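Local coordinates for protein phosphomethylpyrimidine kinase (Pyrococcus furiosus, PDB 2PB9) that probably phosphorylates hydroxymethylpyrimidine in two steps and joins the product to a thiazole phosphate to give thiamine phosphate, this chain being its C-terminal ThiN domain, at residues Asp49-Lys54 against Gly68-Gly73; Ser120-Arg125 against Asp155-Leu160. One frame throughout, in Å; residues are numbered along the deposited sequence.

How the interactions relate
Both contacts pair strands of the same mixed sheet, but at its two ends, on opposite sides of the chain's centre, with nearest atoms about 15 Å apart. Interaction 1 is antiparallel and only partly buried; interaction 2 is parallel and largely buried, although it too involves a strand that is outermost within the chain. In 49-54 against 68-73, near-straight backbone bonds do most of the joining, with alanine, valines and one phenylalanine on the face toward helix 5-21. In 120-125 against 155-160 the backbone bonds are fewer and more bent, and aromatic side chains pair on both faces of the sheet. Each contact also leads to another subunit: the second for interaction 1, the third and fourth for interaction 2.

Interaction 1: Asp49-Lys54 against Gly68-Gly73; sequences DVAGVK and GPVEFG
The backbone N of G73 donates a hydrogen bond to V50 O at 2.9 Å, with the N-H pointing almost straight at the oxygen (169°). The same oxygen also receives a CA-H...O contact from F72. Next along the ladder, G52 and E71 form a hydrogen-bonded pair with two reciprocal bonds, E71 N to G52 O and G52 N to E71 O, both 3.0 Å. K54 N to P69 O, also 3.0 Å, continues the pairing beyond the last bridge.

A51 and F72 are a non-hydrogen-bonded pair, and here the side chains meet. The methyl of A51 lies over one face of the F72 ring, 4.0 Å from its centroid, in a CH-pi contact displaced toward the rim. F72 CG is anti to its carbonyl carbon (chi1 -73°), which carries the ring across to A51, with its edge near D49 C. A51 CB also touches V70 CG1 at 3.9 Å; alanine is small enough to sit between ring and branch. A51, V53, V70 and F72 share one face of the sheet, where V53 and V70 reach helix 5-21 and K5 makes a cation-pi contact with the F72 ring. V50, on the opposite face, packs on A79 and L83 of helix 77-86.

On the face of E71, where G52 has no side chain, K54 runs out fully extended, and its CD lies 3.5 Å from E71 OE1. The ammonium NZ stays 4.4 Å from that oxygen, too far for a salt bridge, and K54 instead makes a cation-pi contact with Y60 of the second subunit. G73 adopts a positive phi (89°), easy for glycine, as the chain leaves the strand. Such pairing is that of a long beta hairpin forming one end of the chain's mixed sheet in the ThiN domain.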
loop_
_atom_site.group_PDB
_atom_site.type_symbol
_atom_site.label_atom_id
_atom_site.label_comp_id
_atom_site.label_asym_id
_atom_site.label_seq_id
_atom_site.Cartn_x
_atom_site.Cartn_y
_atom_site.Cartn_z
ATOM N N ASP A 49 -5.456 -18.563 27.726
ATOM C CA ASP A 49 -4.467 -19.356 28.455
ATOM C C ASP A 49 -3.108 -18.682 28.447
ATOM O O ASP A 49 -2.093 -19.275 28.827
ATOM C CB ASP A 49 -4.352 -20.748 27.827
ATOM C CG ASP A 49 -5.694 -21.432 27.702
ATOM O OD1 ASP A 49 -6.398 -21.481 28.730
ATOM O OD2 ASP A 49 -6.046 -21.912 26.597
ATOM N N VAL A 50 -3.097 -17.433 28.003
ATOM C CA VAL A 50 -1.864 -16.671 27.930
ATOM C C VAL A 50 -2.003 -15.400 28.757
ATOM O O VAL A 50 -3.018 -14.714 28.680
ATOM C CB VAL A 50 -1.533 -16.314 26.461
ATOM C CG1 VAL A 50 -0.158 -15.668 26.383
ATOM C CG2 VAL A 50 -1.585 -17.568 25.597
ATOM N N ALA A 51 -0.989 -15.100 29.560
ATOM C CA ALA A 51 -1.026 -13.904 30.394
ATOM C C ALA A 51 -0.349 -12.729 29.681
ATOM O O ALA A 51 0.732 -12.869 29.118
ATOM C CB ALA A 51 -0.353 -14.178 31.747
ATOM N N GLY A 52 -1.007 -11.574 29.699
ATOM C CA GLY A 52 -0.461 -10.396 29.054
ATOM C C GLY A 52 -0.757 -9.157 29.875
ATOM O O GLY A 52 -1.427 -9.236 30.912
ATOM N N VAL A 53 -0.261 -8.010 29.425
ATOM C CA VAL A 53 -0.494 -6.773 30.151
ATOM C C VAL A 53 -1.790 -6.131 29.664
ATOM O O VAL A 53 -1.944 -5.824 28.476
ATOM C CB VAL A 53 0.680 -5.780 29.963
ATOM C CG1 VAL A 53 0.449 -4.538 30.817
ATOM C CG2 VAL A 53 1.998 -6.448 30.351
ATOM N N LYS A 54 -2.730 -5.942 30.587
ATOM C CA LYS A 54 -4.007 -5.339 30.229
ATOM C C LYS A 54 -3.829 -3.862 29.919
ATOM O O LYS A 54 -3.569 -3.059 30.810
ATOM C CB LYS A 54 -5.012 -5.508 31.363
ATOM C CG LYS A 54 -6.355 -4.929 31.046
ATOM C CD LYS A 54 -7.307 -5.094 32.205
ATOM C CE LYS A 54 -8.651 -4.460 31.876
ATOM N NZ LYS A 54 -9.565 -4.510 33.038
ATOM N N GLY A 68 -2.015 -1.386 32.738
ATOM C CA GLY A 68 -2.698 -2.193 33.724
ATOM C C GLY A 68 -1.894 -3.359 34.253
ATOM O O GLY A 68 -0.672 -3.430 34.067
ATOM N N PRO A 69 -2.565 -4.282 34.960
ATOM C CA PRO A 69 -1.953 -5.474 35.544
ATOM C C PRO A 69 -1.892 -6.636 34.557
ATOM O O PRO A 69 -2.480 -6.589 33.466
ATOM C CB PRO A 69 -2.869 -5.776 36.711
ATOM C CG PRO A 69 -4.193 -5.427 36.142
ATOM C CD PRO A 69 -3.934 -4.105 35.477
ATOM N N VAL A 70 -1.169 -7.673 34.956
ATOM C CA VAL A 70 -1.025 -8.871 34.146
ATOM C C VAL A 70 -2.248 -9.738 34.396
ATOM O O VAL A 70 -2.625 -9.958 35.543
ATOM C CB VAL A 70 0.234 -9.661 34.539
ATOM C CG1 VAL A 70 0.324 -10.919 33.711
ATOM C CG2 VAL A 70 1.480 -8.804 34.347
ATOM N N GLU A 71 -2.880 -10.203 33.323
ATOM C CA GLU A 71 -4.063 -11.052 33.427
ATOM C C GLU A 71 -4.136 -12.009 32.239
ATOM O O GLU A 71 -3.691 -11.688 31.136
ATOM C CB GLU A 71 -5.349 -10.223 33.440
ATOM C CG GLU A 71 -5.366 -9.061 34.390
ATOM C CD GLU A 71 -6.743 -8.425 34.490
ATOM O OE1 GLU A 71 -7.461 -8.404 33.466
ATOM O OE2 GLU A 71 -7.099 -7.934 35.589
ATOM N N PHE A 72 -4.702 -13.186 32.471
ATOM C CA PHE A 72 -4.841 -14.161 31.413
ATOM C C PHE A 72 -5.936 -13.660 30.486
ATOM O O PHE A 72 -7.005 -13.259 30.941
ATOM C CB PHE A 72 -5.184 -15.524 32.009
ATOM C CG PHE A 72 -4.031 -16.177 32.705
ATOM C CD1 PHE A 72 -3.076 -16.886 31.976
ATOM C CD2 PHE A 72 -3.857 -16.029 34.078
ATOM C CE1 PHE A 72 -1.953 -17.436 32.602
ATOM C CE2 PHE A 72 -2.741 -16.571 34.722
ATOM C CZ PHE A 72 -1.782 -17.279 33.978
ATOM N N GLY A 73 -5.642 -13.661 29.186
ATOM C CA GLY A 73 -6.589 -13.184 28.198
ATOM C C GLY A 73 -6.424 -11.689 27.977
ATOM O O GLY A 73 -7.246 -11.056 27.306
#

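Interaction 2: Ser120-Arg125 against Asp155-Leu160; sequences SFYDRR and DIIYHL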
loop_
_atom_site.group_PDB
_atom_site.type_symbol
_atom_site.label_atom_id
_atom_site.label_comp_id
_atom_site.label_asym_id
_atom_site.label_seq_id
_atom_site.Cartn_x
_atom_site.Cartn_y
_atom_site.Cartn_z
ATOM N N SER A 120 13.899 -14.213 11.404
ATOM C CA SER A 120 13.195 -14.465 10.159
ATOM C C SER A 120 12.131 -13.388 10.024
ATOM O O SER A 120 12.067 -12.461 10.837
ATOM C CB SER A 120 12.567 -15.851 10.171
ATOM O OG SER A 120 12.185 -16.244 8.861
ATOM N N PHE A 121 11.291 -13.493 9.005
ATOM C CA PHE A 121 10.265 -12.481 8.805
ATOM C C PHE A 121 9.195 -13.027 7.900
ATOM O O PHE A 121 9.290 -14.149 7.406
ATOM C CB PHE A 121 10.875 -11.235 8.142
ATOM C CG PHE A 121 11.371 -11.481 6.735
ATOM C CD1 PHE A 121 10.483 -11.495 5.655
ATOM C CD2 PHE A 121 12.719 -11.763 6.494
ATOM C CE1 PHE A 121 10.924 -11.792 4.352
ATOM C CE2 PHE A 121 13.175 -12.064 5.194
ATOM C CZ PHE A 121 12.273 -12.078 4.122
ATOM N N TYR A 122 8.172 -12.212 7.686
ATOM C CA TYR A 122 7.087 -12.561 6.790
ATOM C C TYR A 122 6.576 -11.270 6.181
ATOM O O TYR A 122 6.645 -10.214 6.805
ATOM C CB TYR A 122 5.978 -13.315 7.533
ATOM C CG TYR A 122 5.201 -12.526 8.562
ATOM C CD1 TYR A 122 4.321 -11.521 8.176
ATOM C CD2 TYR A 122 5.267 -12.858 9.917
ATOM C CE1 TYR A 122 3.516 -10.874 9.108
ATOM C CE2 TYR A 122 4.459 -12.215 10.857
ATOM C CZ TYR A 122 3.583 -11.229 10.442
ATOM O OH TYR A 122 2.734 -10.627 11.339
ATOM N N ASP A 123 6.097 -11.355 4.946
ATOM C CA ASP A 123 5.587 -10.194 4.242
ATOM C C ASP A 123 4.152 -10.472 3.847
ATOM O O ASP A 123 3.878 -11.415 3.112
ATOM C CB ASP A 123 6.449 -9.915 3.005
ATOM C CG ASP A 123 5.971 -8.710 2.214
ATOM O OD1 ASP A 123 5.258 -7.852 2.773
ATOM O OD2 ASP A 123 6.323 -8.615 1.024
ATOM N N ARG A 124 3.241 -9.649 4.350
ATOM C CA ARG A 124 1.824 -9.799 4.073
ATOM C C ARG A 124 1.500 -9.654 2.588
ATOM O O ARG A 124 0.428 -10.075 2.135
ATOM C CB ARG A 124 1.030 -8.779 4.895
ATOM C CG ARG A 124 1.012 -9.087 6.379
ATOM C CD ARG A 124 0.539 -7.913 7.230
ATOM N NE ARG A 124 0.401 -8.319 8.629
ATOM C CZ ARG A 124 0.262 -7.490 9.663
ATOM N NH1 ARG A 124 0.239 -6.170 9.480
ATOM N NH2 ARG A 124 0.152 -7.994 10.888
ATOM N N ARG A 125 2.416 -9.057 1.831
ATOM C CA ARG A 125 2.187 -8.890 0.405
ATOM C C ARG A 125 2.261 -10.239 -0.296
ATOM O O ARG A 125 1.722 -10.416 -1.388
ATOM C CB ARG A 125 3.203 -7.919 -0.201
ATOM C CG ARG A 125 2.763 -6.470 -0.145
ATOM C CD ARG A 125 3.784 -5.565 -0.809
ATOM N NE ARG A 125 5.104 -5.792 -0.238
ATOM C CZ ARG A 125 6.191 -5.080 -0.519
ATOM N NH1 ARG A 125 6.139 -4.069 -1.381
ATOM N NH2 ARG A 125 7.339 -5.379 0.078
ATOM N N ASP A 155 14.487 -16.431 16.828
ATOM C CA ASP A 155 14.194 -15.770 18.094
ATOM C C ASP A 155 13.478 -14.464 17.792
ATOM O O ASP A 155 12.701 -13.965 18.607
ATOM C CB ASP A 155 15.494 -15.461 18.838
ATOM C CG ASP A 155 16.258 -16.708 19.197
ATOM O OD1 ASP A 155 15.973 -17.271 20.276
ATOM O OD2 ASP A 155 17.126 -17.131 18.391
ATOM N N ILE A 156 13.768 -13.916 16.614
ATOM C CA ILE A 156 13.176 -12.662 16.165
ATOM C C ILE A 156 12.435 -12.829 14.854
ATOM O O ILE A 156 12.962 -13.363 13.877
ATOM C CB ILE A 156 14.232 -11.565 15.928
ATOM C CG1 ILE A 156 15.148 -11.441 17.138
ATOM C CG2 ILE A 156 13.545 -10.242 15.631
ATOM C CD1 ILE A 156 16.184 -12.537 17.189
ATOM N N ILE A 157 11.200 -12.360 14.846
ATOM C CA ILE A 157 10.373 -12.405 13.657
ATOM C C ILE A 157 9.801 -11.001 13.533
ATOM O O ILE A 157 9.327 -10.423 14.511
ATOM C CB ILE A 157 9.235 -13.446 13.797
ATOM C CG1 ILE A 157 9.833 -14.853 13.935
ATOM C CG2 ILE A 157 8.305 -13.374 12.578
ATOM C CD1 ILE A 157 8.818 -15.956 14.126
ATOM N N TYR A 158 9.882 -10.427 12.343
ATOM C CA TYR A 158 9.354 -9.087 12.155
ATOM C C TYR A 158 8.654 -9.054 10.822
ATOM O O TYR A 158 8.661 -10.039 10.089
ATOM C CB TYR A 158 10.485 -8.056 12.183
ATOM C CG TYR A 158 11.380 -8.114 10.971
ATOM C CD1 TYR A 158 11.115 -7.326 9.847
ATOM C CD2 TYR A 158 12.468 -8.995 10.921
ATOM C CE1 TYR A 158 11.907 -7.409 8.703
ATOM C CE2 TYR A 158 13.266 -9.088 9.779
ATOM C CZ TYR A 158 12.977 -8.290 8.675
ATOM O OH TYR A 158 13.751 -8.376 7.537
ATOM N N HIS A 159 8.027 -7.928 10.519
ATOM C CA HIS A 159 7.353 -7.758 9.247
ATOM C C HIS A 159 7.210 -6.266 9.016
ATOM O O HIS A 159 6.993 -5.507 9.965
ATOM C CB HIS A 159 5.972 -8.423 9.250
ATOM C CG HIS A 159 4.958 -7.713 10.094
ATOM N ND1 HIS A 159 4.194 -6.666 9.625
ATOM C CD2 HIS A 159 4.561 -7.920 11.372
ATOM C CE1 HIS A 159 3.373 -6.259 10.574
ATOM N NE2 HIS A 159 3.574 -7.004 11.646
ATOM N N LEU A 160 7.356 -5.847 7.763
ATOM C CA LEU A 160 7.218 -4.440 7.399
ATOM C C LEU A 160 5.730 -4.072 7.377
ATOM O O LEU A 160 4.864 -4.949 7.402
ATOM C CB LEU A 160 7.827 -4.188 6.020
ATOM C CG LEU A 160 9.307 -4.498 5.833
ATOM C CD1 LEU A 160 9.710 -4.192 4.404
ATOM C CD2 LEU A 160 10.122 -3.678 6.803
#
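The Y122 and H159 side chains run alongside one another, their ring planes 11° apart but slid so far that they barely overlap. H159 CB sits over the tyrosine face, 3.8 Å from the ring centroid. The Y122 hydroxyl reaches H159 CD2, while H159 ND1 donates to L160 O at 2.9 Å. F121 and Y158 meet differently on the other face: F121 CB stands over the Y158 ring, 3.7 Å from its centroid, while the two rings are oblique. A chi1 of 66° puts F121 CG between its backbone N and carbonyl carbon. Between these ring pairs the strands run parallel, the chain passing from one to the other through helices 129-133 and 138-149 in a beta-alpha-beta crossover. S120 N to I156 O, 2.8 Å, and Y122 N to Y158 O, 3.3 Å, link them, with a weak Y158 N to S120 O bond between the two. I157 fills the buried face, its CG2 against Y122 CD2, while the side chain also packs on A146. Packing is looser at partly exposed R124, whose guanidinium plane stands 42° from the imidazole's, H159 CE1 over its face. D123 and R125 turn to the third subunit, D123 in a salt bridge with its R125.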